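Local coordinates for pesticidal crystal protein Cry2Aa (Bacillus thuringiensis serovar kurstaki, PDB 1I5P) that binds to midgut epithelial cells of dipteran and lepidopteran larvae and promotes their colloid-osmotic lysis as an insecticidal crystal toxin, at residues V252-S257 with H468-N473; I258-K263 with Y546-S551; S513-F516 with D521-R524; N576-N581 with A585-I590; I607-T610 with P616-L619. All blocks are in the same frame, centred on the assembly; numbering follows the deposited sequence.

Interaction 1 (V252-S257 with H468-N473); sequences VFEYVS and HNRKNN
One ion pair with a single water beside it is all that joins these segments: Glu254 and Arg470 meet across a gap in which their CA atoms stand 11.5 Å apart, and no other residue of either segment takes part. Glu254 leaves helix 238-259 with its chain bent at CB-CG (chi2 -64°), while Arg470 runs extended from CG to NE, just past the end of strand 462-469. The salt bridge is a long one, Glu254 OE2 to Arg470 NH1 at 3.3 Å, with OE2 placed obliquely to the guanidinium. The planes of the two groups are 52° apart, and OE1 lies in the guanidinium plane, at its edge. That second oxygen is served by the water, which donates to Glu254 OE1 at 2.7 Å and accepts from Arg470 NH1 at 2.7 Å, also in the plane of the guanidinium at its edge. NH1 therefore answers both carboxylate oxygens, one directly and one through solvent.

Lys471 N donates to Asn469 OD1 at 2.9 Å, in the carbonyl plane and on a lone pair, an Asx turn that shapes the chain as it leaves the strand. The pair thus links the helical bundle domain to the middle, beta-prism domain. The bridge is direct at OE2 and water-mediated at OE1; with only 63 Å² buried and no direct hydrogen bond between the segments, the link rests on charge and one bridging water.

Interaction 2 (I258-K263 with Y546-S551); sequences IWSLFK and YLRVSS
Arg548 grips Ser260 end-on, NH1 and NH2 each taking a different oxygen of the same residue. The contact joins the end of the helical bundle domain, where helix 238-259 gives way to a type I beta turn from Trp259 to Phe262, to strand 541-550 of the C-terminal jelly-roll sandwich.

NH2 donates to Ser260 O at 2.8 Å in a nearly straight bond (165°). That oxygen lies almost in the guanidinium plane, yet the nitrogen stands well above the plane of the carbonyl. NH1 donates to Ser260 OG at 2.9 Å, more bent at 140°, with OG tilted from the guanidinium plane. The hydroxyl is in place because it sits between the backbone N and the carbonyl carbon (chi1 59°), on the side where the residue's own carbonyl oxygen can join it in receiving the arginine. Arg548 itself runs out from the strand with a bend at chi3.

NE of Arg548 is paired with Asp589 in a salt bridge, and Phe587 makes a cation-pi contact with the same guanidinium. Lys263 lies close by, NZ to Arg548 NH2 at 4.3 Å; its ammonium has its own partners in Asp578 and Asp589, so acidic residues probably offset the two like charges in this buried place. Within the turn, Phe262 N donates to Trp259 O at 3.0 Å. Leu261 CD2 comes obliquely against the guanidinium, 3.7 Å from Arg548 NH2.

Interaction 3 (S513-F516 with D521-R524); sequences SEKF and DSLR
Lys515 folds back over Ser522, its chain bent at chi2 and again at chi4, and the two meet end to end: NZ donates to Ser522 OG at 2.8 Å. The hydroxyl rises between its own backbone N and carbonyl carbon (chi1 64°), which lifts it toward the ammonium. The same NZ also donates to Glu514 O at 3.0 Å, coming from above the carbonyl plane, and weakly to Ser513 O. A buried ammonium is thus held by several oxygens, while Ser522 OG is shared with Asp618 on the neighbouring strand.

Asp521 is turned the other way, along the backbone of 513-515. Its OD1 accepts from Lys515 N at 3.0 Å, the donor standing above the carboxylate plane, and takes a further bond from a water at 2.6 Å that also donates to Lys515 O. The other oxygen, OD2, goes to Gln301. Arg524 lays NH1 obliquely near Ser513 CB at 3.7 Å, with its NE committed to Glu526.

Under these side chains the strands are joined by paired backbone bonds, Ser513 N to Ser522 O at 2.8 Å and Ser522 N to Ser513 O at 2.9 Å. This makes Ser513 and Ser522 an antiparallel hydrogen-bonded pair with both side chains on one face: the closing rung of a beta hairpin between strands 510-513 and 522-525, in one sheet of the jelly-roll sandwich.

Interaction 4 (N576-N581 with A585-I590); sequences NNDGVN and ARFSDI
The Phe587 ring carries Asp578 on one face: CB stands 4.0 Å from the ring centroid in a CH-pi contact, 30° off the normal, and the carboxylate is inclined 42° to the ring. Val580 comes in obliquely, its CB 4.0 Å from Phe587 CE2. The two other flat pairs lie at Arg586. Asn577 sets its amide at 81° to the guanidinium and rests ND2 on the aliphatic part, 3.6 Å from Arg586 CD, while that ND2 is hydrogen-bonded to Thr573. Asn581 approaches the guanidinium obliquely, and a water accepts from both its ND2 and Arg586 NH2. Asp578 OD2 forms a salt bridge with Lys263, and NH1 of Arg586 goes to Thr574.

One direct backbone bond crosses the contact, Asp578 N to Phe587 O at 3.1 Å, the donor lying nearly along the C=O axis. Val580 O faces Ala585 O without a proton between them, and waters take over: one donates to Val580 O at 2.8 Å and accepts from Phe587 N, another donates to both Val580 O and Phe587 O. A further water donates to Asp578 OD1 and accepts from Asp589 N at 3.1 Å. Gly579 has a positive phi, a conformation suited to glycine.

These are the features of a loop bridged by waters to the strand that follows it: it runs into the short strand 581-582 and doubles back antiparallel onto strand 585-597 of the jelly-roll sandwich.

Interaction 5 (I607-T610 with P616-L619); sequences INVT and PFDL
Val609 lies over the ring of Phe617, and this CH-pi contact is the main one of the pair. CG1 sits 3.9 Å from the ring centroid, 24° off the normal, displaced toward the rim on the side of CG, where Val609 CG1 and Phe617 CG approach to 3.6 Å. The other methyl covers the far part of the same ring, CG2 lying 3.8 Å from Phe617 CE2, so that both methyls rest on the same face. With CG of Phe617 anti to its own backbone N (chi1 178°), the ring is carried out from its strand and under the valine.

These two strands make no hydrogen bond with each other; their CA atoms come no closer than 7.8 Å, at Val609 and Phe617. They belong to different sheets of the C-terminal domain, a lectin-like jelly-roll sandwich: 602-610 pairs by backbone bonds with 530-537 and 555-561, whereas 617-626 pairs with 522-525 and 541-550. The chain turns from one sheet to the other in the residues between the segments, and the side chains that meet are those directed into the interior.

The aliphatic contact lies further along the same interface. Ile607 and Leu619 reach toward each other tip to tip, methyl to methyl, CD1 of Ile607 to CD1 of Leu619 at 4.0 Å. Around them Leu547 lies against Ile607 and Val549 against Leu619, while Phe525 touches both Val609 and Phe617.

Overall arrangement
From the N terminus, helix 238-259 enters both of the first two contacts: interaction 1 reaches 211 residues ahead to the middle domain, and interaction 2, starting directly after it, reaches 283 residues ahead to the C-terminal sandwich. Their segments alternate along the chain, so the two loops cross. Interaction 3 closes a short hairpin that falls within the span of interaction 2, and its Phe516 packs on Phe253 of interaction 1. Interactions 4 and 5 follow in series, each closing a short local loop; interaction 5 joins the two sheets of the sandwich. Lys263 forms salt bridges to Asp578 and Asp589, joining 2 to 4, while strand 617-626 brings 2, 3 and 5 together.

Interaction 1 (V252-S257 with H468-N473)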
# COMPACT_ATOMS: atom_id res chain seq x y z
N VAL A 252 2.78 10.12 2.70
CA VAL A 252 1.58 10.82 2.29
C VAL A 252 0.33 10.02 1.92
O VAL A 252 -0.74 10.25 2.48
CB VAL A 252 1.90 11.76 1.09
CG1 VAL A 252 0.65 12.50 0.64
CG2 VAL A 252 3.01 12.74 1.49
N PHE A 253 0.46 9.09 0.99
CA PHE A 253 -0.73 8.38 0.54
C PHE A 253 -1.36 7.32 1.42
O PHE A 253 -2.52 6.94 1.20
CB PHE A 253 -0.50 7.89 -0.88
CG PHE A 253 -0.24 9.02 -1.83
CD1 PHE A 253 1.05 9.31 -2.24
CD2 PHE A 253 -1.27 9.88 -2.19
CE1 PHE A 253 1.32 10.46 -2.99
CE2 PHE A 253 -1.02 11.03 -2.93
CZ PHE A 253 0.27 11.32 -3.33
N GLU A 254 -0.63 6.84 2.42
CA GLU A 254 -1.21 5.88 3.35
C GLU A 254 -2.30 6.67 4.06
O GLU A 254 -3.36 6.15 4.38
CB GLU A 254 -0.17 5.41 4.36
CG GLU A 254 0.47 4.09 3.99
CD GLU A 254 -0.53 2.95 3.96
OE1 GLU A 254 -0.53 2.19 2.97
OE2 GLU A 254 -1.31 2.81 4.93
N TYR A 255 -2.02 7.95 4.28
CA TYR A 255 -2.96 8.84 4.95
C TYR A 255 -4.11 9.21 4.03
O TYR A 255 -5.27 9.18 4.43
CB TYR A 255 -2.24 10.10 5.42
CG TYR A 255 -1.06 9.79 6.32
CD1 TYR A 255 0.23 10.20 5.99
CD2 TYR A 255 -1.25 9.07 7.50
CE1 TYR A 255 1.32 9.88 6.81
CE2 TYR A 255 -0.17 8.75 8.33
CZ TYR A 255 1.10 9.15 7.98
OH TYR A 255 2.15 8.83 8.82
N VAL A 256 -3.80 9.56 2.79
CA VAL A 256 -4.85 9.92 1.85
C VAL A 256 -5.85 8.77 1.75
O VAL A 256 -7.05 8.99 1.69
CB VAL A 256 -4.29 10.22 0.46
CG1 VAL A 256 -5.43 10.56 -0.49
CG2 VAL A 256 -3.30 11.38 0.53
N SER A 257 -5.33 7.54 1.75
CA SER A 257 -6.17 6.34 1.67
C SER A 257 -7.02 6.09 2.91
O SER A 257 -8.06 5.43 2.83
CB SER A 257 -5.30 5.11 1.41
OG SER A 257 -4.77 5.13 0.10
N HIS A 468 5.76 -5.53 -1.69
CA HIS A 468 5.40 -5.57 -0.28
C HIS A 468 4.00 -5.03 -0.01
O HIS A 468 3.62 -3.96 -0.52
CB HIS A 468 6.43 -4.77 0.52
CG HIS A 468 7.85 -5.18 0.25
ND1 HIS A 468 8.65 -5.77 1.19
CD2 HIS A 468 8.60 -5.08 -0.88
CE1 HIS A 468 9.84 -6.02 0.67
NE2 HIS A 468 9.83 -5.61 -0.59
N ASN A 469 3.24 -5.76 0.79
CA ASN A 469 1.89 -5.34 1.11
C ASN A 469 1.53 -5.84 2.51
O ASN A 469 2.06 -6.86 2.96
CB ASN A 469 0.91 -5.90 0.07
CG ASN A 469 -0.43 -5.20 0.10
OD1 ASN A 469 -1.26 -5.46 0.97
ND2 ASN A 469 -0.66 -4.31 -0.86
N ARG A 470 0.64 -5.12 3.18
CA ARG A 470 0.21 -5.49 4.52
C ARG A 470 -0.69 -6.72 4.53
O ARG A 470 -0.79 -7.41 5.56
CB ARG A 470 -0.54 -4.33 5.17
CG ARG A 470 0.33 -3.17 5.61
CD ARG A 470 -0.47 -2.21 6.46
NE ARG A 470 0.38 -1.44 7.37
CZ ARG A 470 0.88 -0.25 7.10
NH1 ARG A 470 0.62 0.34 5.94
NH2 ARG A 470 1.64 0.37 8.00
N LYS A 471 -1.34 -6.99 3.40
CA LYS A 471 -2.24 -8.13 3.28
C LYS A 471 -1.78 -9.34 4.09
O LYS A 471 -0.66 -9.81 3.92
CB LYS A 471 -2.39 -8.54 1.82
CG LYS A 471 -3.41 -9.64 1.60
CD LYS A 471 -4.78 -9.20 2.11
CE LYS A 471 -5.85 -10.22 1.75
NZ LYS A 471 -7.22 -9.72 2.08
N ASN A 472 -2.64 -9.84 4.96
CA ASN A 472 -2.27 -10.97 5.79
C ASN A 472 -3.46 -11.86 6.17
O ASN A 472 -3.28 -13.04 6.49
CB ASN A 472 -1.58 -10.44 7.06
CG ASN A 472 -0.84 -11.53 7.83
OD1 ASN A 472 -0.37 -12.51 7.26
ND2 ASN A 472 -0.71 -11.32 9.14
N ASN A 473 -4.68 -11.32 6.10
CA ASN A 473 -5.86 -12.09 6.45
C ASN A 473 -6.29 -13.04 5.34
O ASN A 473 -7.38 -12.91 4.77
CB ASN A 473 -7.02 -11.16 6.84
CG ASN A 473 -7.53 -10.33 5.69
OD1 ASN A 473 -6.76 -9.80 4.90
ND2 ASN A 473 -8.86 -10.20 5.60
O HOH W 1 -0.35 -0.40 3.53

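Interaction 2 (I258-K263 with Y546-S551)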
# COMPACT_ATOMS: atom_id res chain seq x y z
N ILE A 258 -6.59 6.59 4.06
CA ILE A 258 -7.38 6.37 5.26
C ILE A 258 -8.40 7.49 5.48
O ILE A 258 -9.45 7.26 6.08
CB ILE A 258 -6.49 6.22 6.52
CG1 ILE A 258 -7.30 5.55 7.64
CG2 ILE A 258 -5.98 7.58 6.98
CD1 ILE A 258 -7.70 4.11 7.34
N TRP A 259 -8.10 8.69 4.98
CA TRP A 259 -9.02 9.83 5.16
C TRP A 259 -10.43 9.57 4.62
O TRP A 259 -11.41 9.85 5.30
CB TRP A 259 -8.47 11.08 4.48
CG TRP A 259 -7.16 11.56 5.03
CD1 TRP A 259 -6.61 11.26 6.25
CD2 TRP A 259 -6.23 12.43 4.37
NE1 TRP A 259 -5.40 11.90 6.39
CE2 TRP A 259 -5.14 12.62 5.25
CE3 TRP A 259 -6.21 13.06 3.13
CZ2 TRP A 259 -4.04 13.41 4.93
CZ3 TRP A 259 -5.12 13.86 2.80
CH2 TRP A 259 -4.05 14.03 3.70
N SER A 260 -10.51 9.03 3.41
CA SER A 260 -11.80 8.75 2.80
C SER A 260 -12.49 7.56 3.46
O SER A 260 -13.56 7.14 3.02
CB SER A 260 -11.65 8.53 1.29
OG SER A 260 -10.78 7.45 1.01
N LEU A 261 -11.86 7.01 4.50
CA LEU A 261 -12.44 5.88 5.23
C LEU A 261 -12.79 6.33 6.65
O LEU A 261 -13.37 5.56 7.42
CB LEU A 261 -11.48 4.68 5.27
CG LEU A 261 -11.26 3.99 3.92
CD1 LEU A 261 -10.28 2.85 4.08
CD2 LEU A 261 -12.60 3.49 3.35
N PHE A 262 -12.44 7.56 7.00
CA PHE A 262 -12.75 8.09 8.33
C PHE A 262 -14.27 8.08 8.53
O PHE A 262 -14.76 8.03 9.66
CB PHE A 262 -12.24 9.53 8.48
CG PHE A 262 -10.82 9.65 8.99
CD1 PHE A 262 -10.29 10.90 9.29
CD2 PHE A 262 -10.03 8.52 9.19
CE1 PHE A 262 -9.00 11.03 9.79
CE2 PHE A 262 -8.73 8.64 9.69
CZ PHE A 262 -8.21 9.90 9.99
N LYS A 263 -15.00 8.13 7.42
CA LYS A 263 -16.46 8.13 7.45
C LYS A 263 -16.99 6.79 7.96
O LYS A 263 -18.19 6.65 8.21
CB LYS A 263 -17.01 8.40 6.04
CG LYS A 263 -16.87 7.20 5.10
CD LYS A 263 -16.77 7.56 3.61
CE LYS A 263 -18.11 7.82 2.95
NZ LYS A 263 -17.97 7.72 1.47
N TYR A 546 -20.72 -2.50 0.81
CA TYR A 546 -20.52 -1.25 0.11
C TYR A 546 -19.46 -1.47 -0.95
O TYR A 546 -18.42 -2.07 -0.69
CB TYR A 546 -20.02 -0.15 1.06
CG TYR A 546 -21.05 0.40 2.03
CD1 TYR A 546 -21.33 -0.26 3.22
CD2 TYR A 546 -21.75 1.58 1.74
CE1 TYR A 546 -22.27 0.24 4.12
CE2 TYR A 546 -22.70 2.08 2.63
CZ TYR A 546 -22.96 1.41 3.82
OH TYR A 546 -23.90 1.91 4.69
N LEU A 547 -19.72 -1.00 -2.16
CA LEU A 547 -18.74 -1.13 -3.22
C LEU A 547 -18.27 0.26 -3.56
O LEU A 547 -19.07 1.13 -3.92
CB LEU A 547 -19.33 -1.80 -4.47
CG LEU A 547 -19.75 -3.27 -4.32
CD1 LEU A 547 -20.13 -3.82 -5.69
CD2 LEU A 547 -18.62 -4.09 -3.73
N ARG A 548 -16.97 0.50 -3.41
CA ARG A 548 -16.39 1.78 -3.75
C ARG A 548 -16.06 1.66 -5.23
O ARG A 548 -15.27 0.81 -5.63
CB ARG A 548 -15.12 2.07 -2.94
CG ARG A 548 -14.40 3.34 -3.37
CD ARG A 548 -13.46 3.88 -2.29
NE ARG A 548 -14.19 4.41 -1.14
CZ ARG A 548 -13.62 5.07 -0.13
NH1 ARG A 548 -12.31 5.27 -0.12
NH2 ARG A 548 -14.37 5.52 0.87
N VAL A 549 -16.70 2.50 -6.04
CA VAL A 549 -16.48 2.43 -7.47
C VAL A 549 -16.46 3.80 -8.13
O VAL A 549 -16.87 4.80 -7.54
CB VAL A 549 -17.61 1.62 -8.17
CG1 VAL A 549 -17.92 0.36 -7.37
CG2 VAL A 549 -18.86 2.49 -8.32
N SER A 550 -15.97 3.82 -9.36
CA SER A 550 -15.91 5.04 -10.15
C SER A 550 -16.50 4.69 -11.51
O SER A 550 -16.13 3.68 -12.11
CB SER A 550 -14.48 5.53 -10.31
OG SER A 550 -14.44 6.70 -11.11
N SER A 551 -17.43 5.51 -11.98
CA SER A 551 -18.06 5.26 -13.26
C SER A 551 -18.36 6.58 -13.96
O SER A 551 -19.38 7.21 -13.70
CB SER A 551 -19.36 4.46 -13.06
OG SER A 551 -19.96 4.13 -14.29

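Interaction 3 (S513-F516 with D521-R524)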
# COMPACT_ATOMS: atom_id res chain seq x y z
N SER A 513 -5.53 -0.45 -12.35
CA SER A 513 -5.32 0.99 -12.50
C SER A 513 -4.85 1.64 -11.21
O SER A 513 -5.53 1.61 -10.18
CB SER A 513 -6.62 1.64 -12.98
OG SER A 513 -6.48 3.04 -13.12
N GLU A 514 -3.67 2.24 -11.27
CA GLU A 514 -3.04 2.92 -10.14
C GLU A 514 -3.96 3.90 -9.40
O GLU A 514 -4.72 4.65 -10.02
CB GLU A 514 -1.79 3.64 -10.64
CG GLU A 514 -1.23 4.69 -9.70
CD GLU A 514 0.14 5.20 -10.14
OE1 GLU A 514 0.24 5.79 -11.23
OE2 GLU A 514 1.11 5.00 -9.38
N LYS A 515 -3.90 3.87 -8.07
CA LYS A 515 -4.68 4.77 -7.22
C LYS A 515 -3.80 5.29 -6.09
O LYS A 515 -2.87 4.61 -5.66
CB LYS A 515 -5.90 4.05 -6.63
CG LYS A 515 -6.94 3.68 -7.67
CD LYS A 515 -7.49 4.92 -8.35
CE LYS A 515 -8.34 4.57 -9.55
NZ LYS A 515 -7.54 3.88 -10.60
N PHE A 516 -4.08 6.49 -5.60
CA PHE A 516 -3.27 7.07 -4.53
C PHE A 516 -3.96 7.12 -3.18
O PHE A 516 -3.29 7.13 -2.15
CB PHE A 516 -2.82 8.48 -4.94
CG PHE A 516 -2.14 8.53 -6.28
CD1 PHE A 516 -2.84 8.98 -7.40
CD2 PHE A 516 -0.83 8.09 -6.43
CE1 PHE A 516 -2.23 8.98 -8.66
CE2 PHE A 516 -0.22 8.10 -7.69
CZ PHE A 516 -0.92 8.54 -8.80
N ASP A 521 -4.56 -0.37 -5.77
CA ASP A 521 -5.06 -0.02 -7.09
C ASP A 521 -6.47 -0.56 -7.33
O ASP A 521 -6.98 -1.38 -6.57
CB ASP A 521 -4.11 -0.52 -8.19
CG ASP A 521 -2.72 0.10 -8.08
OD1 ASP A 521 -2.61 1.20 -7.48
OD2 ASP A 521 -1.75 -0.50 -8.60
N SER A 522 -7.09 -0.07 -8.40
CA SER A 522 -8.44 -0.50 -8.74
C SER A 522 -8.43 -1.45 -9.93
O SER A 522 -7.41 -1.62 -10.61
CB SER A 522 -9.32 0.72 -9.06
OG SER A 522 -8.85 1.41 -10.21
N LEU A 523 -9.58 -2.09 -10.16
CA LEU A 523 -9.73 -3.01 -11.27
C LEU A 523 -10.63 -2.30 -12.29
O LEU A 523 -11.79 -2.00 -12.00
CB LEU A 523 -10.39 -4.31 -10.79
CG LEU A 523 -10.01 -5.61 -11.49
CD1 LEU A 523 -8.49 -5.79 -11.48
CD2 LEU A 523 -10.69 -6.79 -10.80
N ARG A 524 -10.07 -2.00 -13.46
CA ARG A 524 -10.84 -1.31 -14.49
C ARG A 524 -11.40 -2.27 -15.53
O ARG A 524 -10.64 -2.94 -16.23
CB ARG A 524 -9.97 -0.25 -15.18
CG ARG A 524 -10.75 0.59 -16.19
CD ARG A 524 -9.88 1.61 -16.91
NE ARG A 524 -8.89 1.00 -17.81
CZ ARG A 524 -7.58 1.07 -17.63
NH1 ARG A 524 -7.08 1.73 -16.60
NH2 ARG A 524 -6.76 0.50 -18.51
O HOH W 2 -0.83 2.60 -6.17

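Interaction 4 (N576-N581 with A585-I590)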
# COMPACT_ATOMS: atom_id res chain seq x y z
N ASN A 576 -21.89 12.74 -9.06
CA ASN A 576 -22.32 12.21 -7.78
C ASN A 576 -21.20 11.34 -7.21
O ASN A 576 -21.20 10.12 -7.36
CB ASN A 576 -23.59 11.37 -7.95
CG ASN A 576 -24.83 12.22 -8.13
OD1 ASN A 576 -25.75 11.85 -8.87
ND2 ASN A 576 -24.88 13.35 -7.44
N ASN A 577 -20.25 12.01 -6.56
CA ASN A 577 -19.09 11.34 -5.98
C ASN A 577 -18.70 12.04 -4.67
O ASN A 577 -19.31 13.03 -4.28
CB ASN A 577 -17.93 11.39 -6.97
CG ASN A 577 -17.64 12.80 -7.45
OD1 ASN A 577 -17.33 13.69 -6.65
ND2 ASN A 577 -17.74 13.02 -8.76
N ASP A 578 -17.68 11.51 -4.01
CA ASP A 578 -17.21 12.08 -2.76
C ASP A 578 -16.30 13.28 -3.01
O ASP A 578 -15.82 13.92 -2.08
CB ASP A 578 -16.48 11.02 -1.94
CG ASP A 578 -17.43 10.19 -1.09
OD1 ASP A 578 -18.54 9.87 -1.57
OD2 ASP A 578 -17.06 9.85 0.05
N GLY A 579 -16.07 13.57 -4.29
CA GLY A 579 -15.24 14.71 -4.65
C GLY A 579 -13.76 14.44 -4.85
O GLY A 579 -13.05 15.31 -5.32
N VAL A 580 -13.30 13.24 -4.51
CA VAL A 580 -11.89 12.90 -4.66
C VAL A 580 -11.58 12.40 -6.07
O VAL A 580 -12.18 11.43 -6.54
CB VAL A 580 -11.47 11.79 -3.67
CG1 VAL A 580 -10.02 11.40 -3.91
CG2 VAL A 580 -11.67 12.27 -2.24
N ASN A 581 -10.63 13.05 -6.74
CA ASN A 581 -10.24 12.63 -8.08
C ASN A 581 -8.92 11.88 -7.94
O ASN A 581 -7.86 12.48 -7.73
CB ASN A 581 -10.05 13.83 -9.01
CG ASN A 581 -10.12 13.44 -10.48
OD1 ASN A 581 -9.36 12.59 -10.95
ND2 ASN A 581 -11.04 14.05 -11.22
N ALA A 585 -10.26 8.62 -11.53
CA ALA A 585 -11.44 8.01 -10.94
C ALA A 585 -12.08 8.93 -9.90
O ALA A 585 -11.39 9.63 -9.18
CB ALA A 585 -11.08 6.67 -10.31
N ARG A 586 -13.41 8.93 -9.86
CA ARG A 586 -14.15 9.73 -8.89
C ARG A 586 -15.05 8.75 -8.16
O ARG A 586 -16.18 8.49 -8.56
CB ARG A 586 -14.99 10.79 -9.59
CG ARG A 586 -14.17 11.90 -10.21
CD ARG A 586 -15.04 12.79 -11.06
NE ARG A 586 -14.38 13.09 -12.32
CZ ARG A 586 -15.01 13.49 -13.42
NH1 ARG A 586 -16.32 13.64 -13.41
NH2 ARG A 586 -14.32 13.73 -14.52
N PHE A 587 -14.52 8.20 -7.07
CA PHE A 587 -15.25 7.20 -6.32
C PHE A 587 -16.52 7.64 -5.62
O PHE A 587 -16.73 8.82 -5.33
CB PHE A 587 -14.30 6.52 -5.30
CG PHE A 587 -14.31 7.15 -3.93
CD1 PHE A 587 -15.34 6.87 -3.02
CD2 PHE A 587 -13.28 7.98 -3.53
CE1 PHE A 587 -15.33 7.42 -1.74
CE2 PHE A 587 -13.26 8.54 -2.24
CZ PHE A 587 -14.29 8.26 -1.35
N SER A 588 -17.36 6.65 -5.37
CA SER A 588 -18.61 6.82 -4.66
C SER A 588 -18.84 5.47 -4.02
O SER A 588 -18.53 4.44 -4.62
CB SER A 588 -19.75 7.14 -5.62
OG SER A 588 -20.94 7.36 -4.88
N ASP A 589 -19.35 5.46 -2.80
CA ASP A 589 -19.62 4.20 -2.11
C ASP A 589 -21.06 3.79 -2.35
O ASP A 589 -21.99 4.48 -1.93
CB ASP A 589 -19.34 4.34 -0.61
CG ASP A 589 -17.88 4.59 -0.32
OD1 ASP A 589 -17.04 4.24 -1.18
OD2 ASP A 589 -17.56 5.12 0.76
N ILE A 590 -21.24 2.68 -3.05
CA ILE A 590 -22.57 2.18 -3.36
C ILE A 590 -23.03 1.16 -2.33
O ILE A 590 -22.37 0.13 -2.12
CB ILE A 590 -22.61 1.49 -4.73
CG1 ILE A 590 -21.83 2.30 -5.77
CG2 ILE A 590 -24.06 1.30 -5.15
CD1 ILE A 590 -22.38 3.70 -6.03
O HOH W 3 -22.81 7.98 -6.98
O HOH W 4 -20.13 7.79 -0.89
O HOH W 5 -11.72 8.65 -6.48
O HOH W 6 -14.73 10.94 -5.20
O HOH W 7 -12.15 12.37 -13.82

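Interaction 5 (I607-T610 with P616-L619)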
# COMPACT_ATOMS: atom_id res chain seq x y z
N ILE A 607 -19.39 -10.09 -8.53
CA ILE A 607 -19.67 -8.72 -8.91
C ILE A 607 -19.68 -8.62 -10.44
O ILE A 607 -18.63 -8.70 -11.08
CB ILE A 607 -18.62 -7.76 -8.32
CG1 ILE A 607 -18.59 -7.89 -6.79
CG2 ILE A 607 -18.94 -6.33 -8.71
CD1 ILE A 607 -17.59 -6.97 -6.09
N ASN A 608 -20.87 -8.46 -11.01
CA ASN A 608 -21.01 -8.35 -12.45
C ASN A 608 -21.31 -6.91 -12.85
O ASN A 608 -22.19 -6.26 -12.29
CB ASN A 608 -22.13 -9.28 -12.94
CG ASN A 608 -22.45 -9.07 -14.41
OD1 ASN A 608 -23.23 -8.18 -14.77
ND2 ASN A 608 -21.85 -9.88 -15.27
N VAL A 609 -20.56 -6.42 -13.83
CA VAL A 609 -20.74 -5.05 -14.28
C VAL A 609 -21.14 -4.93 -15.73
O VAL A 609 -20.55 -5.54 -16.62
CB VAL A 609 -19.45 -4.23 -14.04
CG1 VAL A 609 -19.64 -2.81 -14.57
CG2 VAL A 609 -19.11 -4.20 -12.56
N THR A 610 -22.17 -4.12 -15.95
CA THR A 610 -22.69 -3.86 -17.28
C THR A 610 -22.25 -2.44 -17.61
O THR A 610 -22.56 -1.51 -16.87
CB THR A 610 -24.23 -3.91 -17.31
OG1 THR A 610 -24.67 -5.21 -16.90
CG2 THR A 610 -24.75 -3.61 -18.70
N PRO A 616 -15.35 2.78 -19.31
CA PRO A 616 -14.76 1.85 -18.35
C PRO A 616 -15.37 1.98 -16.97
O PRO A 616 -15.95 3.01 -16.63
CB PRO A 616 -13.28 2.22 -18.36
CG PRO A 616 -13.09 2.77 -19.75
CD PRO A 616 -14.30 3.65 -19.87
N PHE A 617 -15.24 0.92 -16.18
CA PHE A 617 -15.76 0.91 -14.81
C PHE A 617 -14.61 0.56 -13.88
O PHE A 617 -13.84 -0.36 -14.14
CB PHE A 617 -16.87 -0.14 -14.68
CG PHE A 617 -17.44 -0.28 -13.29
CD1 PHE A 617 -18.65 0.33 -12.96
CD2 PHE A 617 -16.78 -1.04 -12.32
CE1 PHE A 617 -19.21 0.17 -11.70
CE2 PHE A 617 -17.34 -1.20 -11.05
CZ PHE A 617 -18.55 -0.59 -10.74
N ASP A 618 -14.48 1.32 -12.79
CA ASP A 618 -13.42 1.07 -11.82
C ASP A 618 -13.98 0.47 -10.54
O ASP A 618 -14.74 1.12 -9.83
CB ASP A 618 -12.69 2.37 -11.46
CG ASP A 618 -11.57 2.71 -12.44
OD1 ASP A 618 -10.47 2.13 -12.32
OD2 ASP A 618 -11.80 3.55 -13.33
N LEU A 619 -13.61 -0.78 -10.25
CA LEU A 619 -14.03 -1.43 -9.02
C LEU A 619 -12.86 -1.08 -8.10
O LEU A 619 -11.77 -1.63 -8.25
CB LEU A 619 -14.10 -2.95 -9.21
CG LEU A 619 -15.20 -3.74 -8.49
CD1 LEU A 619 -14.65 -5.11 -8.15
CD2 LEU A 619 -15.67 -3.03 -7.23